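Local coordinates for protein thermospermine synthase (Medicago truncatula, PDB 6BQ3) that probably makes thermospermine by transferring an aminopropyl group from decarboxylated S-adenosylmethionine to spermidine, with release of S-methyl-5'-thioadenosine, at residues Q57-L62 / K69-D74; E84-E89 / A249-Y254; V128-I133 / L157-N162; C232-L237 / G259-S264. All blocks are in the same frame, centred on the assembly; numbering follows the deposited sequence. Where two conformers were deposited one is given.

Contacts 1, 2 and 3 all reach the bound aminopropyl-thioadenosine, each from a different part of the fold, whereas contact 4 is packing away from it. Contact 1 is an antiparallel pair in the N-terminal five-stranded sheet. Contact 3 is a parallel pair at one edge of the seven-stranded sheet of the catalytic domain, and both pairs are partly exposed and joined by backbone hydrogen bonds. Contacts 2 and 4 instead set a helix on neighbouring strands at the other end of that sheet, through apolar and aromatic side chains. They touch each other where W260 meets A249, Y87 and I251. Contact 4 is the buried, wholly apolar one.

Contact 1: Q57-L62 / K69-D74; sequences QDIALL and KALVLD. With DSH (5'-S-(3-aminopropyl)-5'-thioadenosine), chain C.
In the β hairpin of strands 58-64 and 70-73, part of the N-terminal antiparallel sheet, A60 and L62 face V72 and A70 in hydrogen-bonded pairs. L62 and A70 exchange two good backbone bonds. V72 N gives a nearly straight one to A60 O (2.9 Å), but the return from A60 N to V72 O is weak. On the face carrying I59, L61, L71 and L73, I59 and L73 lie side by side and CG1 of I59 meets CD2 of L73 at 4.1 Å. The helix 135-144 packs on L61 and L71 here. On the other face, L62 CD1 meets V72 CG2 at 4.0 Å as the two side chains cross, beside Y31. The open end of the hairpin is closed by D74: its N binds D58 O, and its OD1 takes D58 N from above the carboxylate plane. Beyond this, with CG between the backbone N and the carbonyl carbon (chi1 62°) and the chain bent at chi2, Q57 turns its amide to the ribose; NE2 also bonds D134. L73 CD1 rests against the ligand sulfur SD at 3.7 Å, while Q57 NE2 gives a straight bond to the ribose O2' at 3.0 Å (167°).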
# COMPACT_ATOMS: atom_id res chain seq x y z
N GLN A 57 5.00 1.90 -26.16
CA GLN A 57 4.71 1.99 -24.74
C GLN A 57 3.47 1.21 -24.36
O GLN A 57 2.66 0.85 -25.21
CB GLN A 57 4.50 3.46 -24.37
CG GLN A 57 3.31 4.09 -25.09
CD GLN A 57 3.56 5.52 -25.53
OE1 GLN A 57 4.20 6.29 -24.82
NE2 GLN A 57 3.02 5.88 -26.69
N ASP A 58 3.33 1.00 -23.06
CA ASP A 58 2.09 0.51 -22.46
C ASP A 58 1.07 1.62 -22.37
O ASP A 58 1.43 2.74 -22.03
CB ASP A 58 2.33 -0.04 -21.06
CG ASP A 58 2.71 -1.47 -21.09
OD1 ASP A 58 3.93 -1.76 -21.05
OD2 ASP A 58 1.80 -2.31 -21.21
N ILE A 59 -0.17 1.29 -22.68
CA ILE A 59 -1.28 2.23 -22.72
C ILE A 59 -2.34 1.64 -21.79
O ILE A 59 -2.56 0.41 -21.77
CB ILE A 59 -1.86 2.37 -24.14
CG1 ILE A 59 -0.75 2.75 -25.13
CG2 ILE A 59 -3.02 3.36 -24.22
CD1 ILE A 59 -1.15 2.59 -26.59
N ALA A 60 -3.01 2.53 -21.06
CA ALA A 60 -4.07 2.14 -20.14
C ALA A 60 -4.99 3.32 -19.86
O ALA A 60 -4.53 4.45 -19.72
CB ALA A 60 -3.46 1.62 -18.86
N LEU A 61 -6.29 3.08 -19.85
CA LEU A 61 -7.28 4.03 -19.36
C LEU A 61 -7.88 3.45 -18.06
O LEU A 61 -8.43 2.36 -18.06
CB LEU A 61 -8.40 4.29 -20.36
CG LEU A 61 -9.37 5.43 -19.97
CD1 LEU A 61 -8.65 6.75 -19.92
CD2 LEU A 61 -10.53 5.59 -20.95
N LEU A 62 -7.77 4.20 -16.98
CA LEU A 62 -8.26 3.77 -15.70
C LEU A 62 -9.43 4.67 -15.44
O LEU A 62 -9.49 5.79 -15.99
CB LEU A 62 -7.18 3.96 -14.65
CG LEU A 62 -5.85 3.23 -14.94
CD1 LEU A 62 -4.86 3.34 -13.79
CD2 LEU A 62 -6.07 1.77 -15.27
N LYS A 69 -11.27 9.53 -15.15
CA LYS A 69 -10.57 8.80 -16.20
C LYS A 69 -9.16 9.28 -16.36
O LYS A 69 -8.91 10.47 -16.43
CB LYS A 69 -11.31 8.89 -17.53
CG LYS A 69 -12.63 8.13 -17.54
CD LYS A 69 -13.31 8.10 -18.90
CE LYS A 69 -14.58 8.93 -18.93
NZ LYS A 69 -15.68 8.29 -18.11
N ALA A 70 -8.22 8.36 -16.44
CA ALA A 70 -6.81 8.71 -16.48
C ALA A 70 -6.04 7.89 -17.48
O ALA A 70 -6.14 6.65 -17.49
CB ALA A 70 -6.18 8.56 -15.11
N LEU A 71 -5.28 8.57 -18.32
CA LEU A 71 -4.43 7.89 -19.29
C LEU A 71 -3.06 7.67 -18.72
O LEU A 71 -2.42 8.62 -18.28
CB LEU A 71 -4.30 8.73 -20.53
CG LEU A 71 -3.43 8.13 -21.65
CD1 LEU A 71 -4.24 7.11 -22.43
CD2 LEU A 71 -2.99 9.26 -22.57
N VAL A 72 -2.63 6.40 -18.74
CA VAL A 72 -1.37 6.00 -18.15
C VAL A 72 -0.52 5.37 -19.25
O VAL A 72 -0.96 4.41 -19.92
CB VAL A 72 -1.59 5.01 -17.00
CG1 VAL A 72 -0.25 4.51 -16.47
CG2 VAL A 72 -2.44 5.65 -15.90
N LEU A 73 0.68 5.92 -19.43
CA LEU A 73 1.61 5.48 -20.49
C LEU A 73 2.87 4.99 -19.86
O LEU A 73 3.50 5.72 -19.08
CB LEU A 73 1.92 6.61 -21.51
CG LEU A 73 0.69 7.22 -22.23
CD1 LEU A 73 1.05 8.24 -23.30
CD2 LEU A 73 -0.20 6.16 -22.84
N ASP A 74 3.24 3.74 -20.17
CA ASP A 74 4.39 3.09 -19.55
C ASP A 74 4.35 3.24 -18.06
O ASP A 74 5.36 3.56 -17.45
CB ASP A 74 5.70 3.69 -20.09
CG ASP A 74 6.20 3.02 -21.35
OD1 ASP A 74 5.93 1.81 -21.53
OD2 ASP A 74 6.87 3.70 -22.13
N DSH C . 3.14 15.52 -20.03
N1 DSH C . 7.47 12.10 -31.65
C2 DSH C . 6.08 12.39 -31.60
N3 DSH C . 5.30 11.96 -30.44
C4 DSH C . 5.98 11.22 -29.32
C5 DSH C . 7.31 10.95 -29.37
C6 DSH C . 8.13 11.39 -30.59
N6 DSH C . 9.54 11.12 -30.71
N7 DSH C . 7.63 10.29 -28.26
C8 DSH C . 6.51 10.15 -27.51
N9 DSH C . 5.48 10.73 -28.17
CA DSH C . 2.23 14.96 -21.03
CB DSH C . 3.04 14.16 -22.07
SD DSH C . 2.73 11.56 -23.13
CG DSH C . 2.09 13.26 -22.92
C1' DSH C . 4.19 10.87 -27.79
C2' DSH C . 3.53 9.66 -27.00
O2' DSH C . 3.02 8.60 -27.95
C3' DSH C . 2.62 10.21 -26.32
O3' DSH C . 1.35 10.48 -27.03
C4' DSH C . 3.23 11.68 -25.87
O4' DSH C . 4.06 12.02 -26.82
C5' DSH C . 3.92 11.58 -24.53

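Contact 2: E84-E89 / A249-Y254; sequences EFIYHE and AHIPSY. With DSH (5'-S-(3-aminopropyl)-5'-thioadenosine), chain C.
Apolar contacts carry most of this meeting: Y87 and I86 on helix 84-98 press on I251, P252 and Y254. I251 CD1 touches Y87 CB at 3.7 Å and lies at the edge of the tyrosine ring, near its plane, while the CG2 branch of I86 reaches I251 CG1 and its CD1 leans on P252 CD at 4.3 Å. I223 of a second subunit packs on I86 and P252 from outside. The aromatic pair is oblique: the Y87 and Y254 planes stand 57° apart, with Y254 OH over one face of the Y87 ring, offset to the rim. With CG anti to the backbone N (chi1 176°), Y87 swings its ring away from the helix into the pocket. Here helix 84-98 meets the edge strand 243-251 of the seven-stranded sheet, at the aminopropyl end of the substrate site. Polar bonding gathers on the ligand amine. Its N bonds weakly to Y87 OH (3.2 Å) and to Y254 OH (3.4 Å); the first hydroxyl also pairs with D181, the predicted proton acceptor, and the second with Q78 O. A phenylalanine in place of Y87 would probably leave D181 without this hydroxyl partner and the ligand amine with one contact fewer. Next to Y87, H88 ND1 reaches back one turn to both E84 O (2.7 Å) and E84 OE1 (3.0 Å), and R117 holds the same carboxylate in a salt bridge.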
# COMPACT_ATOMS: atom_id res chain seq x y z
N GLU A 84 -6.75 17.80 -16.38
CA GLU A 84 -5.99 17.95 -17.63
C GLU A 84 -6.17 19.32 -18.24
O GLU A 84 -5.30 19.81 -18.94
CB GLU A 84 -6.30 16.82 -18.65
CG GLU A 84 -7.76 16.70 -19.10
CD GLU A 84 -8.23 17.77 -20.13
OE1 GLU A 84 -7.41 18.56 -20.62
OE2 GLU A 84 -9.44 17.84 -20.39
N PHE A 85 -7.30 19.96 -17.94
CA PHE A 85 -7.56 21.30 -18.40
C PHE A 85 -6.46 22.28 -17.95
O PHE A 85 -6.09 23.17 -18.70
CB PHE A 85 -8.96 21.77 -18.04
CG PHE A 85 -9.13 22.25 -16.59
CD1 PHE A 85 -9.39 21.38 -15.57
CD2 PHE A 85 -9.10 23.60 -16.29
CE1 PHE A 85 -9.62 21.83 -14.28
CE2 PHE A 85 -9.31 24.06 -15.00
CZ PHE A 85 -9.56 23.18 -13.99
N ILE A 86 -5.91 22.07 -16.76
CA ILE A 86 -4.90 22.98 -16.25
C ILE A 86 -3.63 22.81 -17.08
O ILE A 86 -3.02 23.79 -17.53
CB ILE A 86 -4.56 22.67 -14.76
CG1 ILE A 86 -5.86 22.71 -13.90
CG2 ILE A 86 -3.46 23.62 -14.27
CD1 ILE A 86 -5.63 22.21 -12.47
N TYR A 87 -3.18 21.58 -17.23
CA TYR A 87 -2.03 21.28 -18.04
C TYR A 87 -2.17 21.86 -19.45
O TYR A 87 -1.23 22.49 -19.96
CB TYR A 87 -1.78 19.76 -18.07
CG TYR A 87 -0.65 19.35 -18.98
CD1 TYR A 87 0.66 19.27 -18.52
CD2 TYR A 87 -0.87 19.08 -20.32
CE1 TYR A 87 1.72 18.92 -19.36
CE2 TYR A 87 0.18 18.75 -21.19
CZ TYR A 87 1.47 18.64 -20.68
OH TYR A 87 2.51 18.27 -21.50
N HIS A 88 -3.32 21.64 -20.07
CA HIS A 88 -3.50 21.97 -21.47
C HIS A 88 -3.76 23.45 -21.73
O HIS A 88 -3.25 24.02 -22.70
CB HIS A 88 -4.52 21.02 -22.10
CG HIS A 88 -4.04 19.61 -22.14
ND1 HIS A 88 -4.50 18.62 -21.28
CD2 HIS A 88 -3.10 19.03 -22.90
CE1 HIS A 88 -3.85 17.49 -21.54
NE2 HIS A 88 -3.00 17.72 -22.52
N GLU A 89 -4.46 24.13 -20.82
CA GLU A 89 -4.54 25.59 -20.89
C GLU A 89 -3.17 26.25 -20.75
O GLU A 89 -2.87 27.19 -21.45
CB GLU A 89 -5.49 26.16 -19.86
CG GLU A 89 -6.92 25.80 -20.22
CD GLU A 89 -7.95 26.51 -19.39
OE1 GLU A 89 -7.56 27.41 -18.64
OE2 GLU A 89 -9.17 26.18 -19.52
N ALA A 249 2.68 25.49 -12.72
CA ALA A 249 1.39 25.43 -12.01
C ALA A 249 1.19 24.03 -11.48
O ALA A 249 1.70 23.06 -12.06
CB ALA A 249 0.25 25.83 -12.93
N HIS A 250 0.52 23.95 -10.32
CA HIS A 250 0.18 22.68 -9.69
C HIS A 250 -0.76 21.82 -10.58
O HIS A 250 -1.78 22.29 -11.05
CB HIS A 250 -0.49 22.92 -8.34
CG HIS A 250 -0.68 21.68 -7.52
ND1 HIS A 250 -1.90 21.28 -7.04
CD2 HIS A 250 0.20 20.73 -7.11
CE1 HIS A 250 -1.76 20.15 -6.37
NE2 HIS A 250 -0.50 19.80 -6.40
N ILE A 251 -0.40 20.55 -10.79
CA ILE A 251 -1.32 19.60 -11.36
C ILE A 251 -1.51 18.45 -10.34
O ILE A 251 -0.62 17.60 -10.21
CB ILE A 251 -0.88 19.16 -12.75
CG1 ILE A 251 -0.80 20.41 -13.70
CG2 ILE A 251 -1.90 18.19 -13.31
CD1 ILE A 251 0.04 20.14 -14.89
N PRO A 252 -2.67 18.42 -9.66
CA PRO A 252 -2.88 17.43 -8.58
C PRO A 252 -2.61 16.00 -9.04
O PRO A 252 -1.88 15.30 -8.35
CB PRO A 252 -4.32 17.64 -8.16
CG PRO A 252 -4.60 19.07 -8.51
CD PRO A 252 -3.79 19.37 -9.76
N SER A 253 -3.06 15.62 -10.23
CA SER A 253 -2.88 14.24 -10.74
C SER A 253 -1.42 13.87 -11.06
O SER A 253 -1.11 12.69 -11.17
CB SER A 253 -3.77 13.95 -11.95
OG SER A 253 -3.39 14.69 -13.09
N TYR A 254 -0.57 14.87 -11.22
CA TYR A 254 0.86 14.69 -11.44
C TYR A 254 1.61 14.72 -10.12
O TYR A 254 2.81 14.50 -10.14
CB TYR A 254 1.42 15.79 -12.35
CG TYR A 254 1.13 15.68 -13.83
CD1 TYR A 254 0.18 14.79 -14.36
CD2 TYR A 254 1.78 16.52 -14.72
CE1 TYR A 254 -0.07 14.73 -15.72
CE2 TYR A 254 1.56 16.46 -16.08
CZ TYR A 254 0.64 15.57 -16.59
OH TYR A 254 0.41 15.53 -17.96
N DSH C . 3.14 15.52 -20.03
N1 DSH C . 7.47 12.10 -31.65
C2 DSH C . 6.08 12.39 -31.60
N3 DSH C . 5.30 11.96 -30.44
C4 DSH C . 5.98 11.22 -29.32
C5 DSH C . 7.31 10.95 -29.37
C6 DSH C . 8.13 11.39 -30.59
N6 DSH C . 9.54 11.12 -30.71
N7 DSH C . 7.63 10.29 -28.26
C8 DSH C . 6.51 10.15 -27.51
N9 DSH C . 5.48 10.73 -28.17
CA DSH C . 2.23 14.96 -21.03
CB DSH C . 3.04 14.16 -22.07
SD DSH C . 2.73 11.56 -23.13
CG DSH C . 2.09 13.26 -22.92
C1' DSH C . 4.19 10.87 -27.79
C2' DSH C . 3.53 9.66 -27.00
O2' DSH C . 3.02 8.60 -27.95
C3' DSH C . 2.62 10.21 -26.32
O3' DSH C . 1.35 10.48 -27.03
C4' DSH C . 3.23 11.68 -25.87
O4' DSH C . 4.06 12.02 -26.82
C5' DSH C . 3.92 11.58 -24.53

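Contact 3: V128-I133 / L157-N162; sequences VVMCDI and LEVVIN. With DSH (5'-S-(3-aminopropyl)-5'-thioadenosine), chain C.
M130 and V159 come alongside each other because M130 holds CG anti to its N (chi1 -177°) and then bends at chi3 (-72°), bringing SD to V159 CG2 at 4.1 Å. D132, on the same face, likewise turns CG opposite its N (chi1 -159°) and presents both carboxylate oxygens to the ligand ribose: OD1 accepts from O2' at 2.7 Å, and OD2 takes a very short bond from O3'. OD1 is held by D134 N and OD2 by G111 N, so the carboxylate is fixed from the protein side too. An alanine here would probably leave both ribose hydroxyls and these two backbone N-H groups without their acceptor. On the opposite face, V129 CG1 touches V160 CG2 at 3.6 Å. C131 SG lies against V160 CG1, and C131 SG is also 3.4 Å from N162 O. Backbone bonds alternate along the pair, from E158 N to V128 O (2.7 Å) and from M130 N to E158 O, then on to N162 N, which meets D132 O from above the carbonyl plane. Past the strand end, CG2 of I133 packs against C4 and C5 of the adenine, 3.6 Å from C4. Strand 157-161 is the edge of the seven-stranded sheet and runs parallel to its neighbour 127-132; an acidic residue ending the latter, gripping the ribose diol, is characteristic of the Rossmann-like fold of AdoMet-dependent enzymes.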
# COMPACT_ATOMS: atom_id res chain seq x y z
N VAL A 128 -3.73 22.80 -37.53
CA VAL A 128 -3.04 22.17 -36.42
C VAL A 128 -2.56 20.84 -36.88
O VAL A 128 -3.34 20.03 -37.30
CB VAL A 128 -3.96 22.00 -35.22
CG1 VAL A 128 -3.21 21.39 -34.03
CG2 VAL A 128 -4.55 23.34 -34.84
N VAL A 129 -1.26 20.61 -36.79
CA VAL A 129 -0.68 19.30 -37.05
C VAL A 129 -0.39 18.61 -35.70
O VAL A 129 0.41 19.11 -34.93
CB VAL A 129 0.62 19.38 -37.89
CG1 VAL A 129 1.19 17.99 -38.14
CG2 VAL A 129 0.34 20.07 -39.25
N MET A 130 -1.09 17.50 -35.44
CA MET A 130 -0.79 16.60 -34.34
C MET A 130 0.15 15.51 -34.86
O MET A 130 -0.26 14.59 -35.59
CB MET A 130 -2.07 15.98 -33.80
CG MET A 130 -1.83 15.08 -32.59
SD MET A 130 -3.16 13.86 -32.50
CE MET A 130 -4.46 14.98 -31.99
N CYS A 131 1.41 15.62 -34.50
CA CYS A 131 2.38 14.64 -34.91
C CYS A 131 2.77 13.74 -33.72
O CYS A 131 3.66 14.09 -32.94
CB CYS A 131 3.62 15.30 -35.51
SG CYS A 131 4.74 14.05 -36.19
N ASP A 132 2.11 12.58 -33.59
CA ASP A 132 2.44 11.63 -32.52
C ASP A 132 3.05 10.37 -33.11
O ASP A 132 2.65 9.93 -34.18
CB ASP A 132 1.20 11.30 -31.71
CG ASP A 132 1.52 10.75 -30.33
OD1 ASP A 132 2.13 9.64 -30.25
OD2 ASP A 132 1.16 11.41 -29.34
N ILE A 133 4.01 9.78 -32.41
CA ILE A 133 4.69 8.57 -32.89
C ILE A 133 3.81 7.30 -32.78
O ILE A 133 4.07 6.30 -33.47
CB ILE A 133 6.05 8.45 -32.18
CG1 ILE A 133 7.01 7.58 -32.98
CG2 ILE A 133 5.89 7.95 -30.74
CD1 ILE A 133 8.42 7.61 -32.39
N LEU A 157 -7.62 20.08 -38.15
CA LEU A 157 -6.65 19.19 -37.48
C LEU A 157 -6.09 18.22 -38.50
O LEU A 157 -6.85 17.58 -39.18
CB LEU A 157 -7.32 18.43 -36.35
CG LEU A 157 -6.45 17.45 -35.58
CD1 LEU A 157 -5.27 18.16 -34.91
CD2 LEU A 157 -7.34 16.78 -34.55
N GLU A 158 -4.77 18.12 -38.61
CA GLU A 158 -4.17 17.04 -39.39
C GLU A 158 -3.43 16.12 -38.41
O GLU A 158 -2.52 16.58 -37.71
CB GLU A 158 -3.22 17.60 -40.43
CG GLU A 158 -2.72 16.57 -41.44
CD GLU A 158 -1.59 17.12 -42.29
OE1 GLU A 158 -1.47 18.37 -42.38
OE2 GLU A 158 -0.79 16.32 -42.83
N VAL A 159 -3.84 14.86 -38.35
CA VAL A 159 -3.13 13.88 -37.56
C VAL A 159 -2.04 13.27 -38.43
O VAL A 159 -2.30 12.85 -39.58
CB VAL A 159 -4.04 12.79 -36.99
CG1 VAL A 159 -3.20 11.78 -36.20
CG2 VAL A 159 -5.11 13.40 -36.10
N VAL A 160 -0.84 13.20 -37.88
CA VAL A 160 0.32 12.64 -38.57
C VAL A 160 0.89 11.61 -37.62
O VAL A 160 1.15 11.93 -36.45
CB VAL A 160 1.34 13.76 -38.84
CG1 VAL A 160 2.59 13.22 -39.52
CG2 VAL A 160 0.70 14.84 -39.74
N ILE A 161 1.07 10.37 -38.08
CA ILE A 161 1.67 9.31 -37.26
C ILE A 161 3.14 9.20 -37.65
O ILE A 161 3.47 8.56 -38.64
CB ILE A 161 0.92 7.96 -37.39
CG1 ILE A 161 -0.57 8.16 -37.02
CG2 ILE A 161 1.57 6.84 -36.56
CD1 ILE A 161 -0.84 8.86 -35.69
N ASN A 162 4.00 9.85 -36.86
CA ASN A 162 5.46 9.87 -37.06
C ASN A 162 6.18 10.33 -35.77
O ASN A 162 5.59 10.99 -34.87
CB ASN A 162 5.85 10.84 -38.20
CG ASN A 162 7.16 10.48 -38.91
OD1 ASN A 162 7.86 9.53 -38.57
ND2 ASN A 162 7.49 11.24 -39.96
N DSH C . 3.14 15.52 -20.03
N1 DSH C . 7.47 12.10 -31.65
C2 DSH C . 6.08 12.39 -31.60
N3 DSH C . 5.30 11.96 -30.44
C4 DSH C . 5.98 11.22 -29.32
C5 DSH C . 7.31 10.95 -29.37
C6 DSH C . 8.13 11.39 -30.59
N6 DSH C . 9.54 11.12 -30.71
N7 DSH C . 7.63 10.29 -28.26
C8 DSH C . 6.51 10.15 -27.51
N9 DSH C . 5.48 10.73 -28.17
CA DSH C . 2.23 14.96 -21.03
CB DSH C . 3.04 14.16 -22.07
SD DSH C . 2.73 11.56 -23.13
CG DSH C . 2.09 13.26 -22.92
C1' DSH C . 4.19 10.87 -27.79
C2' DSH C . 3.53 9.66 -27.00
O2' DSH C . 3.02 8.60 -27.95
C3' DSH C . 2.62 10.21 -26.32
O3' DSH C . 1.35 10.48 -27.03
C4' DSH C . 3.23 11.68 -25.87
O4' DSH C . 4.06 12.02 -26.82
C5' DSH C . 3.92 11.58 -24.53

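Contact 4: C232-L237 / G259-S264; sequences CIYNTL and GWVLAS
V261 sits under L237, Y234 and I233 where helix 230-238 packs on strand 256-264 of the Rossmann-like catalytic domain, helix and strand running almost parallel (5°) with axes 9.1 Å apart. The tightest touch is L237 CD1 on V261 CG1 at 3.7 Å, the two side chains sliding past each other in opposite directions. The other leucine branch, CD2, reaches A263 CB at 4.1 Å, so L237 straddles two strand residues that point to the helix. V261 sets CG1 anti to its backbone N (chi1 -177°), which turns that branch to both L237 and the Y234 ring: there CD1 of Y234 is 4.5 Å from it, and the methyl lies at the ring edge, near its plane. The other branch, CG2, meets I233 CG2 at 4.5 Å, a loose contact. Around this first shell, Y200 of helix 197-204 packs on I233 and L237, V244 of strand 243-251 on Y234 and V261, and F241 on A263. The strand is flanked in turn: W260 and L262 point away from this helix and pack on helix 84-98. The helix itself is braced by T236, whose OG1 bonds Y316 N, near the end of the modelled chain, and also C232 O at 2.7 Å, while T236 N bonds the same carbonyl oxygen at 2.9 Å from the opposite face of its plane.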
# COMPACT_ATOMS: atom_id res chain seq x y z
N CYS A 232 17.19 22.20 -16.62
CA CYS A 232 18.02 21.86 -17.79
C CYS A 232 17.33 22.18 -19.10
O CYS A 232 17.98 22.61 -20.04
CB CYS A 232 18.39 20.38 -17.75
SG CYS A 232 19.21 19.94 -16.22
N ILE A 233 16.01 21.95 -19.17
CA ILE A 233 15.24 22.32 -20.42
C ILE A 233 15.32 23.84 -20.62
O ILE A 233 15.69 24.31 -21.70
CB ILE A 233 13.76 21.85 -20.40
CG1 ILE A 233 13.73 20.32 -20.51
CG2 ILE A 233 12.95 22.52 -21.50
CD1 ILE A 233 12.40 19.64 -20.22
N TYR A 234 15.01 24.58 -19.56
CA TYR A 234 15.15 26.02 -19.53
C TYR A 234 16.52 26.46 -20.03
O TYR A 234 16.59 27.30 -20.90
CB TYR A 234 14.96 26.55 -18.11
CG TYR A 234 15.27 28.03 -17.96
CD1 TYR A 234 14.45 29.01 -18.53
CD2 TYR A 234 16.39 28.45 -17.23
CE1 TYR A 234 14.73 30.36 -18.40
CE2 TYR A 234 16.69 29.80 -17.10
CZ TYR A 234 15.85 30.75 -17.68
OH TYR A 234 16.17 32.07 -17.54
N ASN A 235 17.59 25.87 -19.51
CA ASN A 235 18.94 26.35 -19.86
C ASN A 235 19.31 25.95 -21.27
O ASN A 235 19.96 26.71 -21.96
CB ASN A 235 19.98 25.83 -18.85
CG ASN A 235 21.33 26.50 -19.02
OD1 ASN A 235 21.43 27.72 -18.94
ND2 ASN A 235 22.37 25.69 -19.22
N THR A 236 18.91 24.75 -21.69
CA THR A 236 19.11 24.31 -23.06
C THR A 236 18.44 25.31 -24.02
O THR A 236 19.03 25.68 -25.06
CB THR A 236 18.52 22.90 -23.32
OG1 THR A 236 19.09 21.91 -22.43
CG2 THR A 236 18.77 22.47 -24.83
N LEU A 237 17.21 25.73 -23.72
CA LEU A 237 16.51 26.73 -24.63
C LEU A 237 17.13 28.10 -24.61
O LEU A 237 17.20 28.76 -25.64
CB LEU A 237 15.04 26.86 -24.32
CG LEU A 237 14.26 25.62 -24.75
CD1 LEU A 237 12.96 25.52 -23.98
CD2 LEU A 237 14.00 25.62 -26.26
N GLY A 259 6.01 22.27 -14.99
CA GLY A 259 6.63 23.38 -15.70
C GLY A 259 6.39 23.36 -17.23
O GLY A 259 6.15 22.31 -17.82
N TRP A 260 6.43 24.55 -17.80
CA TRP A 260 6.49 24.81 -19.24
C TRP A 260 7.50 25.92 -19.48
O TRP A 260 7.74 26.76 -18.61
CB TRP A 260 5.09 25.34 -19.70
CG TRP A 260 4.08 24.34 -19.42
CD1 TRP A 260 3.73 23.27 -20.21
CD2 TRP A 260 3.28 24.24 -18.25
NE1 TRP A 260 2.76 22.53 -19.57
CE2 TRP A 260 2.48 23.09 -18.37
CE3 TRP A 260 3.16 25.03 -17.09
CZ2 TRP A 260 1.57 22.73 -17.40
CZ3 TRP A 260 2.29 24.64 -16.11
CH2 TRP A 260 1.51 23.50 -16.26
N VAL A 261 8.05 25.95 -20.68
CA VAL A 261 8.95 27.03 -21.10
C VAL A 261 8.55 27.58 -22.47
O VAL A 261 8.45 26.81 -23.43
CB VAL A 261 10.42 26.54 -21.10
CG1 VAL A 261 11.35 27.68 -21.48
CG2 VAL A 261 10.78 25.99 -19.74
N LEU A 262 8.26 28.88 -22.54
CA LEU A 262 8.07 29.58 -23.78
C LEU A 262 9.45 29.98 -24.31
O LEU A 262 10.32 30.37 -23.53
CB LEU A 262 7.28 30.87 -23.59
CG LEU A 262 5.90 30.82 -23.02
CD1 LEU A 262 5.30 32.20 -22.98
CD2 LEU A 262 5.04 29.88 -23.83
N ALA A 263 9.66 29.93 -25.61
CA ALA A 263 10.95 30.32 -26.17
C ALA A 263 10.71 30.96 -27.52
O ALA A 263 9.92 30.42 -28.34
CB ALA A 263 11.85 29.10 -26.29
N SER A 264 11.37 32.09 -27.75
CA SER A 264 11.23 32.83 -29.00
C SER A 264 12.42 33.72 -29.27
O SER A 264 13.10 34.14 -28.32
CB SER A 264 10.00 33.72 -28.92
OG SER A 264 9.77 34.33 -30.19